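Local coordinates for SusD homolog (Bacteroides thetaiotaomicron VPI-5482, PDB 3IHV), which probably binds glycans at the outer membrane as a SusD-family lipoprotein, in concert with a partner transporter that imports them, at residues D34-L44 against V277-G285; E258-S267 against N389-V400. All blocks are in the same frame, centred on the assembly; numbering follows the deposited sequence.

Both contacts are buried near the middle of the chain, and their centres lie about 13 Å apart. Contact 1 sets the short helical turns of 34-44 against an irregular loop, 277-285, and relies on side chains: a salt bridge, a T-shaped aromatic pair and one backbone bond. Contact 2 joins the strands 259-263 and 392-396, so backbone hydrogen bonds dominate, with a sodium ion at one end and a salt bridge at the other. The two meet where Trp392 packs on Ser42 and Ile280, and where Phe265 lies against Val277 and Gly278. Contact 1 links the two sequence-family regions, whereas contact 2 stays within the SusD family region.

Contact 1: D34-L44 against V277-G285; sequences DAMYGYYLSIL and VGRIGKWNG
Arg279 grips Asp34 side-on where the loop 277-285 docks on the short helical turns of 34-44, in the largely helical SusD-family fold. Its NE donates to the syn lone pair of Asp34 OD1 at 2.8 Å, while NH2 reaches OD2 at 3.2 Å; the guanidinium and carboxylate planes are 47° apart, so this two-pronged salt bridge is twisted. The arginine chain is extended from CG to NE and passes over one face of the Tyr39 ring, with CD 3.8 Å from the ring centroid in a CH-pi contact. At the root of the same residue, Arg279 N bonds to Gly38 O at 2.9 Å, fixing the loop where Gly38 and Gly278 bring the two backbones close. A methionine in place of Arg279 would probably leave the Asp34 carboxylate without its charged mate and free to turn.

Tyr39 swings out to the loop because its CG stands anti to the backbone nitrogen (chi1 179°). Its ring then turns an edge to the face of the Trp283 five-membered ring in a T-shaped pair, with centroids 4.6 Å apart and planes at 52°. The hydroxyl OH sits above that indole, offset toward the rim. Farther along the helix, Ile43 divides its branches: CG2 touches Trp283, while CD1 meets both Ile280 CD1 and the amide of Asn284. That amide is held in turn by Gly281 N, which donates to Asn284 OD1. Trp392 of contact 2 covers Ser42, Ile280 and Asn284. The far end of the Trp283 indole rests on Leu44, whose CD1 lies 3.8 Å from Trp283 CH2.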
loop_
_atom_site.group_PDB
_atom_site.type_symbol
_atom_site.label_atom_id
_atom_site.label_comp_id
_atom_site.label_asym_id
_atom_site.label_seq_id
_atom_site.Cartn_x
_atom_site.Cartn_y
_atom_site.Cartn_z
ATOM N N ASP A 34 -8.756 -9.702 -5.627
ATOM C CA ASP A 34 -8.188 -8.944 -6.714
ATOM C C ASP A 34 -8.560 -7.462 -6.541
ATOM O O ASP A 34 -7.730 -6.576 -6.716
ATOM C CB ASP A 34 -8.737 -9.540 -8.021
ATOM C CG ASP A 34 -7.868 -9.252 -9.252
ATOM O OD1 ASP A 34 -6.652 -9.519 -9.231
ATOM O OD2 ASP A 34 -8.437 -8.807 -10.269
ATOM N N ALA A 35 -9.806 -7.201 -6.133
ATOM C CA ALA A 35 -10.292 -5.847 -5.920
ATOM C C ALA A 35 -9.769 -5.174 -4.655
ATOM O O ALA A 35 -10.021 -3.991 -4.411
ATOM C CB ALA A 35 -11.854 -5.847 -5.914
HETATM N N MSE A 36 -9.090 -5.944 -3.816
HETATM C CA MSE A 36 -8.409 -5.480 -2.617
HETATM C C MSE A 36 -6.897 -5.525 -2.922
HETATM O O MSE A 36 -6.479 -4.937 -3.923
HETATM C CB MSE A 36 -8.819 -6.336 -1.410
HETATM C CG MSE A 36 -10.294 -6.264 -1.105
HETATM SE SE MSE A 36 -10.818 -4.605 -0.241
HETATM C CE MSE A 36 -9.939 -4.859 1.496
ATOM N N TYR A 37 -6.079 -6.236 -2.140
ATOM C CA TYR A 37 -4.621 -6.123 -2.322
ATOM C C TYR A 37 -4.022 -7.048 -3.368
ATOM O O TYR A 37 -2.823 -6.976 -3.625
ATOM C CB TYR A 37 -3.910 -6.190 -0.942
ATOM C CG TYR A 37 -4.412 -5.084 -0.037
ATOM C CD1 TYR A 37 -3.926 -3.813 -0.174
ATOM C CD2 TYR A 37 -5.434 -5.309 0.889
ATOM C CE1 TYR A 37 -4.428 -2.763 0.592
ATOM C CE2 TYR A 37 -5.928 -4.267 1.676
ATOM C CZ TYR A 37 -5.441 -3.015 1.511
ATOM O OH TYR A 37 -5.964 -1.988 2.270
ATOM N N GLY A 38 -4.826 -7.934 -3.968
ATOM C CA GLY A 38 -4.298 -8.766 -5.023
ATOM C C GLY A 38 -3.912 -7.935 -6.250
ATOM O O GLY A 38 -3.009 -8.332 -7.003
ATOM N N TYR A 39 -4.560 -6.770 -6.422
ATOM C CA TYR A 39 -4.351 -5.930 -7.615
ATOM C C TYR A 39 -4.808 -4.498 -7.495
ATOM O O TYR A 39 -4.003 -3.580 -7.662
ATOM C CB TYR A 39 -5.016 -6.637 -8.810
ATOM C CG TYR A 39 -4.958 -5.955 -10.153
ATOM C CD1 TYR A 39 -3.858 -5.222 -10.549
ATOM C CD2 TYR A 39 -5.940 -6.203 -11.086
ATOM C CE1 TYR A 39 -3.805 -4.626 -11.820
ATOM C CE2 TYR A 39 -5.893 -5.616 -12.363
ATOM C CZ TYR A 39 -4.836 -4.808 -12.692
ATOM O OH TYR A 39 -4.798 -4.256 -13.939
ATOM N N TYR A 40 -6.077 -4.232 -7.179
ATOM C CA TYR A 40 -6.508 -2.837 -7.261
ATOM C C TYR A 40 -5.933 -1.905 -6.195
ATOM O O TYR A 40 -5.408 -0.831 -6.504
ATOM C CB TYR A 40 -8.041 -2.687 -7.309
ATOM C CG TYR A 40 -8.789 -3.468 -8.383
ATOM C CD1 TYR A 40 -8.161 -4.047 -9.460
ATOM C CD2 TYR A 40 -10.171 -3.513 -8.350
ATOM C CE1 TYR A 40 -8.902 -4.741 -10.431
ATOM C CE2 TYR A 40 -10.892 -4.212 -9.256
ATOM C CZ TYR A 40 -10.265 -4.825 -10.310
ATOM O OH TYR A 40 -10.991 -5.522 -11.234
ATOM N N LEU A 41 -6.061 -2.275 -4.933
ATOM C CA LEU A 41 -5.560 -1.433 -3.852
ATOM C C LEU A 41 -4.043 -1.490 -3.678
ATOM O O LEU A 41 -3.487 -0.625 -2.992
ATOM C CB LEU A 41 -6.211 -1.798 -2.515
ATOM C CG LEU A 41 -7.694 -1.463 -2.372
ATOM C CD1 LEU A 41 -8.185 -1.955 -0.970
ATOM C CD2 LEU A 41 -8.016 0.032 -2.566
ATOM N N SER A 42 -3.416 -2.553 -4.195
ATOM C CA SER A 42 -1.965 -2.673 -4.124
ATOM C C SER A 42 -1.319 -1.943 -5.289
ATOM O O SER A 42 -0.424 -1.080 -5.096
ATOM C CB SER A 42 -1.556 -4.121 -4.133
ATOM O OG SER A 42 -2.192 -4.821 -5.217
ATOM N N ILE A 43 -1.811 -2.217 -6.488
ATOM C CA ILE A 43 -1.125 -1.731 -7.685
ATOM C C ILE A 43 -1.880 -0.718 -8.528
ATOM O O ILE A 43 -1.421 0.397 -8.701
ATOM C CB ILE A 43 -0.762 -2.951 -8.604
ATOM C CG1 ILE A 43 0.172 -3.934 -7.887
ATOM C CG2 ILE A 43 -0.169 -2.485 -9.965
ATOM C CD1 ILE A 43 0.304 -5.292 -8.616
ATOM N N LEU A 44 -3.062 -1.097 -8.978
ATOM C CA LEU A 44 -3.741 -0.366 -10.043
ATOM C C LEU A 44 -4.174 1.035 -9.692
ATOM O O LEU A 44 -4.061 1.920 -10.527
ATOM C CB LEU A 44 -4.960 -1.156 -10.582
ATOM C CG LEU A 44 -5.636 -0.679 -11.862
ATOM C CD1 LEU A 44 -4.667 -0.698 -13.087
ATOM C CD2 LEU A 44 -6.916 -1.525 -12.117
ATOM N N VAL A 277 -4.177 -16.047 -4.322
ATOM C CA VAL A 277 -2.966 -15.648 -5.048
ATOM C C VAL A 277 -3.226 -14.219 -5.525
ATOM O O VAL A 277 -4.392 -13.801 -5.659
ATOM C CB VAL A 277 -2.668 -16.583 -6.206
ATOM C CG1 VAL A 277 -2.313 -17.966 -5.664
ATOM C CG2 VAL A 277 -3.835 -16.665 -7.222
ATOM N N GLY A 278 -2.159 -13.477 -5.776
ATOM C CA GLY A 278 -2.286 -12.131 -6.245
ATOM C C GLY A 278 -1.458 -11.884 -7.482
ATOM O O GLY A 278 -0.885 -12.795 -8.077
ATOM N N ARG A 279 -1.385 -10.618 -7.854
ATOM C CA ARG A 279 -0.648 -10.200 -9.043
ATOM C C ARG A 279 0.689 -9.538 -8.722
ATOM O O ARG A 279 1.311 -8.934 -9.589
ATOM C CB ARG A 279 -1.525 -9.249 -9.850
ATOM C CG ARG A 279 -2.849 -9.876 -10.304
ATOM C CD ARG A 279 -3.547 -8.955 -11.235
ATOM N NE ARG A 279 -4.945 -9.314 -11.474
ATOM C CZ ARG A 279 -5.417 -9.884 -12.575
ATOM N NH1 ARG A 279 -4.618 -10.184 -13.586
ATOM N NH2 ARG A 279 -6.720 -10.148 -12.675
ATOM N N ILE A 280 1.146 -9.666 -7.481
ATOM C CA ILE A 280 2.369 -8.985 -7.036
ATOM C C ILE A 280 3.566 -9.688 -7.669
ATOM O O ILE A 280 3.634 -10.933 -7.711
ATOM C CB ILE A 280 2.500 -8.931 -5.501
ATOM C CG1 ILE A 280 1.177 -8.533 -4.781
ATOM C CG2 ILE A 280 3.674 -8.029 -5.118
ATOM C CD1 ILE A 280 0.480 -7.237 -5.243
ATOM N N GLY A 281 4.486 -8.916 -8.231
ATOM C CA GLY A 281 5.594 -9.478 -9.012
ATOM C C GLY A 281 5.184 -9.890 -10.433
ATOM O O GLY A 281 6.015 -10.338 -11.223
ATOM N N LYS A 282 3.899 -9.733 -10.772
ATOM C CA LYS A 282 3.408 -10.076 -12.095
ATOM C C LYS A 282 3.088 -8.785 -12.826
ATOM O O LYS A 282 3.868 -8.332 -13.657
ATOM C CB LYS A 282 2.183 -11.013 -11.986
ATOM C CG LYS A 282 2.450 -12.268 -11.106
ATOM C CD LYS A 282 3.621 -13.094 -11.573
ATOM C CE LYS A 282 3.322 -13.886 -12.819
ATOM N NZ LYS A 282 4.324 -14.956 -13.332
ATOM N N TRP A 283 1.987 -8.140 -12.455
ATOM C CA TRP A 283 1.584 -6.911 -13.098
ATOM C C TRP A 283 2.559 -5.767 -12.773
ATOM O O TRP A 283 2.781 -4.859 -13.586
ATOM C CB TRP A 283 0.172 -6.545 -12.633
ATOM C CG TRP A 283 -0.659 -5.836 -13.652
ATOM C CD1 TRP A 283 -1.516 -6.420 -14.532
ATOM C CD2 TRP A 283 -0.770 -4.415 -13.867
ATOM N NE1 TRP A 283 -2.147 -5.466 -15.286
ATOM C CE2 TRP A 283 -1.719 -4.225 -14.888
ATOM C CE3 TRP A 283 -0.166 -3.300 -13.297
ATOM C CZ2 TRP A 283 -2.056 -2.958 -15.365
ATOM C CZ3 TRP A 283 -0.513 -2.060 -13.762
ATOM C CH2 TRP A 283 -1.462 -1.900 -14.779
ATOM N N ASN A 284 3.166 -5.829 -11.592
ATOM C CA ASN A 284 4.153 -4.825 -11.196
ATOM C C ASN A 284 5.531 -5.458 -11.044
ATOM O O ASN A 284 6.370 -4.987 -10.279
ATOM C CB ASN A 284 3.733 -4.126 -9.916
ATOM C CG ASN A 284 3.780 -5.039 -8.708
ATOM O OD1 ASN A 284 3.795 -6.291 -8.857
ATOM N ND2 ASN A 284 3.789 -4.454 -7.528
ATOM N N GLY A 285 5.760 -6.540 -11.763
ATOM C CA GLY A 285 7.031 -7.221 -11.687
ATOM C C GLY A 285 8.087 -6.660 -12.620
ATOM O O GLY A 285 7.930 -5.580 -13.206
#

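Contact 2: E258-S267 against N389-V400; sequences ESLIEISFYS and NVNWYFLRYADV. With NA (sodium ion), chain F; EDO (1,2-ethanediol), chain M; EDO (1,2-ethanediol), chain N; EDO (1,2-ethanediol), chain L.
Ile263 and Trp392 form a hydrogen-bonded pair in a two-stranded antiparallel beta ribbon, 259-263 against 392-396, which is kinked by two classic beta bulges. Leu395 O takes both Leu260 N and Ile261 N, and Ile261 O takes both Phe394 N and Leu395 N. On the face of the ribbon with Ile261 and Leu395, the two side chains meet through their CB atoms, and Ile261 CG2 touches Phe394 CD2 at 3.7 Å.

Glu262 runs straight out on the other face, its CG anti to the backbone nitrogen (chi1 -179°). Its CB and CG pass Trp392 O and Tyr393 CD1, and its CD comes 3.5 Å from Tyr393 CE1, with carboxylate and ring planes 32° apart. At the tip OE1 accepts from Ser259 OG, whereas OE2 lies against Asn391 CB, bonds to Thr249 and shares a water with Asn391, whose ND2 donates to it. At the helix end of the ribbon, Arg396 NH1 meets Glu258 OE2 at 2.8 Å from above the carboxylate plane; Arg429 holds the other oxygen of Glu258, and Glu462 and Glu466 also bind Arg396.

Beyond the strands the two segments close on a sodium ion. Asn389 pins Ser267 with OD1 to its N and ND2 to its O. Phe265 O, Asn389 O and three waters bind the ion, and Asn391 OD1 completes the shell at 2.5 Å while also accepting from Phe265 N at 2.9 Å.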
loop_
_atom_site.group_PDB
_atom_site.type_symbol
_atom_site.label_atom_id
_atom_site.label_comp_id
_atom_site.label_asym_id
_atom_site.label_seq_id
_atom_site.Cartn_x
_atom_site.Cartn_y
_atom_site.Cartn_z
ATOM N N GLU A 258 10.114 -5.619 11.118
ATOM C CA GLU A 258 9.730 -4.452 10.317
ATOM C C GLU A 258 8.358 -4.553 9.682
ATOM O O GLU A 258 7.656 -3.567 9.524
ATOM C CB GLU A 258 10.798 -4.212 9.233
ATOM C CG GLU A 258 10.556 -2.938 8.438
ATOM C CD GLU A 258 11.712 -2.471 7.583
ATOM O OE1 GLU A 258 12.820 -3.079 7.606
ATOM O OE2 GLU A 258 11.459 -1.458 6.889
ATOM N N SER A 259 7.985 -5.742 9.245
ATOM C CA SER A 259 6.711 -5.933 8.602
ATOM C C SER A 259 5.568 -5.836 9.616
ATOM O O SER A 259 5.400 -6.705 10.458
ATOM C CB SER A 259 6.665 -7.315 7.952
ATOM O OG SER A 259 5.460 -7.405 7.224
ATOM N N LEU A 260 4.758 -4.805 9.497
ATOM C CA LEU A 260 3.631 -4.598 10.409
ATOM C C LEU A 260 2.305 -5.131 9.804
ATOM O O LEU A 260 1.662 -5.992 10.406
ATOM C CB LEU A 260 3.560 -3.118 10.759
ATOM C CG LEU A 260 4.803 -2.572 11.490
ATOM C CD1 LEU A 260 4.592 -1.066 11.743
ATOM C CD2 LEU A 260 5.137 -3.301 12.802
ATOM N N ILE A 261 1.960 -4.685 8.594
ATOM C CA ILE A 261 0.771 -5.115 7.892
ATOM C C ILE A 261 1.230 -5.639 6.534
ATOM O O ILE A 261 1.668 -4.880 5.690
ATOM C CB ILE A 261 -0.283 -3.992 7.721
ATOM C CG1 ILE A 261 -0.653 -3.419 9.092
ATOM C CG2 ILE A 261 -1.528 -4.568 6.965
ATOM C CD1 ILE A 261 -1.597 -2.179 9.039
ATOM N N GLU A 262 1.159 -6.953 6.359
ATOM C CA GLU A 262 1.597 -7.565 5.142
ATOM C C GLU A 262 0.527 -8.586 4.779
ATOM O O GLU A 262 0.083 -9.349 5.642
ATOM C CB GLU A 262 2.991 -8.197 5.363
ATOM C CG GLU A 262 3.598 -8.865 4.120
ATOM C CD GLU A 262 4.957 -9.476 4.372
ATOM O OE1 GLU A 262 5.417 -9.499 5.550
ATOM O OE2 GLU A 262 5.579 -9.882 3.374
ATOM N N ILE A 263 0.109 -8.570 3.509
ATOM C CA ILE A 263 -0.906 -9.476 3.004
ATOM C C ILE A 263 -0.215 -10.706 2.460
ATOM O O ILE A 263 0.653 -10.604 1.584
ATOM C CB ILE A 263 -1.716 -8.842 1.847
ATOM C CG1 ILE A 263 -2.128 -7.419 2.191
ATOM C CG2 ILE A 263 -2.927 -9.731 1.475
ATOM C CD1 ILE A 263 -2.768 -7.271 3.563
ATOM N N SER A 264 -0.568 -11.866 2.972
ATOM C CA SER A 264 0.012 -13.114 2.505
ATOM C C SER A 264 -0.817 -13.738 1.394
ATOM O O SER A 264 -2.028 -13.958 1.536
ATOM C CB SER A 264 0.155 -14.125 3.647
ATOM O OG SER A 264 0.536 -15.396 3.154
ATOM N N PHE A 265 -0.145 -14.017 0.288
ATOM C CA PHE A 265 -0.741 -14.760 -0.810
ATOM C C PHE A 265 -0.030 -16.096 -0.912
ATOM O O PHE A 265 1.196 -16.147 -0.917
ATOM C CB PHE A 265 -0.569 -14.018 -2.123
ATOM C CG PHE A 265 -1.323 -12.734 -2.184
ATOM C CD1 PHE A 265 -2.650 -12.714 -2.521
ATOM C CD2 PHE A 265 -0.698 -11.543 -1.905
ATOM C CE1 PHE A 265 -3.358 -11.528 -2.575
ATOM C CE2 PHE A 265 -1.385 -10.342 -1.938
ATOM C CZ PHE A 265 -2.740 -10.325 -2.289
ATOM N N TYR A 266 -0.786 -17.180 -0.934
ATOM C CA TYR A 266 -0.189 -18.460 -1.135
ATOM C C TYR A 266 -1.198 -19.504 -1.521
ATOM O O TYR A 266 -2.199 -19.703 -0.826
ATOM C CB TYR A 266 0.623 -19.002 0.085
ATOM C CG TYR A 266 1.126 -20.389 -0.236
ATOM C CD1 TYR A 266 2.194 -20.573 -1.107
ATOM C CD2 TYR A 266 0.482 -21.523 0.256
ATOM C CE1 TYR A 266 2.615 -21.840 -1.463
ATOM C CE2 TYR A 266 0.904 -22.789 -0.103
ATOM C CZ TYR A 266 1.972 -22.938 -0.953
ATOM O OH TYR A 266 2.386 -24.213 -1.315
ATOM N N SER A 267 -0.897 -20.196 -2.618
ATOM C CA SER A 267 -1.646 -21.374 -3.008
ATOM C C SER A 267 -0.679 -22.274 -3.776
ATOM O O SER A 267 0.177 -21.782 -4.497
ATOM C CB SER A 267 -2.860 -21.030 -3.871
ATOM O OG SER A 267 -3.565 -22.213 -4.154
ATOM N N ASN A 389 2.520 -16.183 -5.663
ATOM C CA ASN A 389 2.484 -16.262 -4.205
ATOM C C ASN A 389 3.293 -15.128 -3.556
ATOM O O ASN A 389 3.604 -15.198 -2.373
ATOM C CB ASN A 389 3.021 -17.624 -3.772
ATOM C CG ASN A 389 2.124 -18.718 -4.203
ATOM O OD1 ASN A 389 0.899 -18.556 -4.183
ATOM N ND2 ASN A 389 2.703 -19.838 -4.606
ATOM N N VAL A 390 3.613 -14.062 -4.276
ATOM C CA VAL A 390 4.344 -12.936 -3.715
ATOM C C VAL A 390 3.443 -12.100 -2.786
ATOM O O VAL A 390 2.293 -11.799 -3.112
ATOM C CB VAL A 390 4.971 -12.030 -4.808
ATOM C CG1 VAL A 390 5.669 -10.797 -4.195
ATOM C CG2 VAL A 390 5.944 -12.849 -5.686
ATOM N N ASN A 391 3.975 -11.725 -1.626
ATOM C CA ASN A 391 3.193 -10.978 -0.644
ATOM C C ASN A 391 3.194 -9.475 -0.862
ATOM O O ASN A 391 3.888 -8.990 -1.749
ATOM C CB ASN A 391 3.650 -11.339 0.767
ATOM C CG ASN A 391 3.411 -12.777 1.088
ATOM O OD1 ASN A 391 2.663 -13.475 0.390
ATOM N ND2 ASN A 391 4.080 -13.278 2.149
ATOM N N TRP A 392 2.380 -8.777 -0.076
ATOM C CA TRP A 392 2.216 -7.322 -0.207
ATOM C C TRP A 392 2.383 -6.548 1.094
ATOM O O TRP A 392 1.573 -6.678 2.025
ATOM C CB TRP A 392 0.851 -6.957 -0.828
ATOM C CG TRP A 392 0.787 -5.498 -1.113
ATOM C CD1 TRP A 392 0.028 -4.560 -0.482
ATOM C CD2 TRP A 392 1.514 -4.812 -2.124
ATOM N NE1 TRP A 392 0.275 -3.315 -1.010
ATOM C CE2 TRP A 392 1.184 -3.429 -2.020
ATOM C CE3 TRP A 392 2.480 -5.212 -3.048
ATOM C CZ2 TRP A 392 1.732 -2.465 -2.854
ATOM C CZ3 TRP A 392 3.019 -4.266 -3.891
ATOM C CH2 TRP A 392 2.647 -2.899 -3.791
ATOM N N TYR A 393 3.423 -5.733 1.163
ATOM C CA TYR A 393 3.611 -4.876 2.322
ATOM C C TYR A 393 2.668 -3.665 2.248
ATOM O O TYR A 393 2.822 -2.781 1.383
ATOM C CB TYR A 393 5.012 -4.294 2.437
ATOM C CG TYR A 393 6.126 -5.268 2.766
ATOM C CD1 TYR A 393 6.164 -5.930 4.004
ATOM C CD2 TYR A 393 7.165 -5.461 1.878
ATOM C CE1 TYR A 393 7.200 -6.782 4.328
ATOM C CE2 TYR A 393 8.225 -6.328 2.181
ATOM C CZ TYR A 393 8.235 -6.973 3.416
ATOM O OH TYR A 393 9.273 -7.811 3.715
ATOM N N PHE A 394 1.688 -3.620 3.141
ATOM C CA PHE A 394 0.850 -2.438 3.263
ATOM C C PHE A 394 1.484 -1.400 4.223
ATOM O O PHE A 394 1.336 -0.167 4.040
ATOM C CB PHE A 394 -0.560 -2.847 3.726
ATOM C CG PHE A 394 -1.515 -1.679 3.910
ATOM C CD1 PHE A 394 -2.024 -1.002 2.816
ATOM C CD2 PHE A 394 -1.964 -1.339 5.172
ATOM C CE1 PHE A 394 -2.917 0.057 2.983
ATOM C CE2 PHE A 394 -2.856 -0.292 5.360
ATOM C CZ PHE A 394 -3.348 0.405 4.259
ATOM N N LEU A 395 2.133 -1.878 5.294
ATOM C CA LEU A 395 2.757 -0.999 6.278
ATOM C C LEU A 395 4.007 -1.635 6.888
ATOM O O LEU A 395 3.941 -2.750 7.469
ATOM C CB LEU A 395 1.786 -0.664 7.434
ATOM C CG LEU A 395 2.277 0.451 8.384
ATOM C CD1 LEU A 395 2.441 1.762 7.623
ATOM C CD2 LEU A 395 1.333 0.586 9.595
ATOM N N ARG A 396 5.142 -0.959 6.723
ATOM C CA ARG A 396 6.426 -1.357 7.273
ATOM C C ARG A 396 6.843 -0.352 8.352
ATOM O O ARG A 396 6.489 0.812 8.289
ATOM C CB ARG A 396 7.526 -1.339 6.190
ATOM C CG ARG A 396 7.283 -2.322 5.094
ATOM C CD ARG A 396 8.497 -2.595 4.241
ATOM N NE ARG A 396 8.814 -1.579 3.254
ATOM C CZ ARG A 396 9.801 -0.671 3.342
ATOM N NH1 ARG A 396 10.590 -0.567 4.421
ATOM N NH2 ARG A 396 10.027 0.118 2.308
ATOM N N TYR A 397 7.653 -0.766 9.301
ATOM C CA TYR A 397 8.109 0.176 10.326
ATOM C C TYR A 397 8.845 1.379 9.759
ATOM O O TYR A 397 8.773 2.464 10.346
ATOM C CB TYR A 397 8.995 -0.579 11.289
ATOM C CG TYR A 397 9.464 0.126 12.518
ATOM C CD1 TYR A 397 8.605 0.379 13.570
ATOM C CD2 TYR A 397 10.798 0.457 12.678
ATOM C CE1 TYR A 397 9.047 0.974 14.731
ATOM C CE2 TYR A 397 11.248 1.044 13.833
ATOM C CZ TYR A 397 10.359 1.293 14.873
ATOM O OH TYR A 397 10.820 1.853 16.025
ATOM N N ALA A 398 9.554 1.235 8.626
ATOM C CA ALA A 398 10.242 2.409 8.060
ATOM C C ALA A 398 9.253 3.548 7.725
ATOM O O ALA A 398 9.563 4.711 7.861
ATOM C CB ALA A 398 11.049 2.030 6.798
ATOM N N ASP A 399 8.087 3.172 7.227
ATOM C CA ASP A 399 6.998 4.120 6.880
ATOM C C ASP A 399 6.605 4.850 8.157
ATOM O O ASP A 399 6.502 6.105 8.206
ATOM C CB ASP A 399 5.853 3.286 6.289
ATOM C CG ASP A 399 4.738 4.102 5.632
ATOM O OD1 ASP A 399 4.612 5.316 5.869
ATOM O OD2 ASP A 399 3.948 3.473 4.880
ATOM N N VAL A 400 6.456 4.091 9.248
ATOM C CA VAL A 400 6.089 4.694 10.513
ATOM C C VAL A 400 7.192 5.628 11.032
ATOM O O VAL A 400 6.880 6.720 11.501
ATOM C CB VAL A 400 5.705 3.664 11.595
ATOM C CG1 VAL A 400 5.297 4.396 12.893
ATOM C CG2 VAL A 400 4.553 2.726 11.099
HETATM NA NA NA F . 3.279 -15.798 -0.175
HETATM C C1 EDO M . -3.707 -12.423 4.164
HETATM O O1 EDO M . -2.511 -12.159 4.879
HETATM C C2 EDO M . -4.879 -11.652 4.741
HETATM O O2 EDO M . -4.630 -10.267 5.019
HETATM C C1 EDO N . -3.251 -7.848 8.027
HETATM O O1 EDO N . -2.385 -8.342 9.071
HETATM C C2 EDO N . -2.707 -8.237 6.642
HETATM O O2 EDO N . -2.421 -9.634 6.484
HETATM C C1 EDO L . 6.299 -17.107 -6.993
HETATM O O1 EDO L . 5.177 -16.537 -6.328
HETATM C C2 EDO L . 5.972 -17.357 -8.450
HETATM O O2 EDO L . 4.557 -17.461 -8.613
HETATM O O HOH W 1 6.402 -12.325 3.753
HETATM O O HOH W 2 3.023 -16.012 2.192
HETATM O O HOH W 3 5.854 -14.766 -0.666
HETATM O O HOH W 4 4.459 -17.793 -0.374
#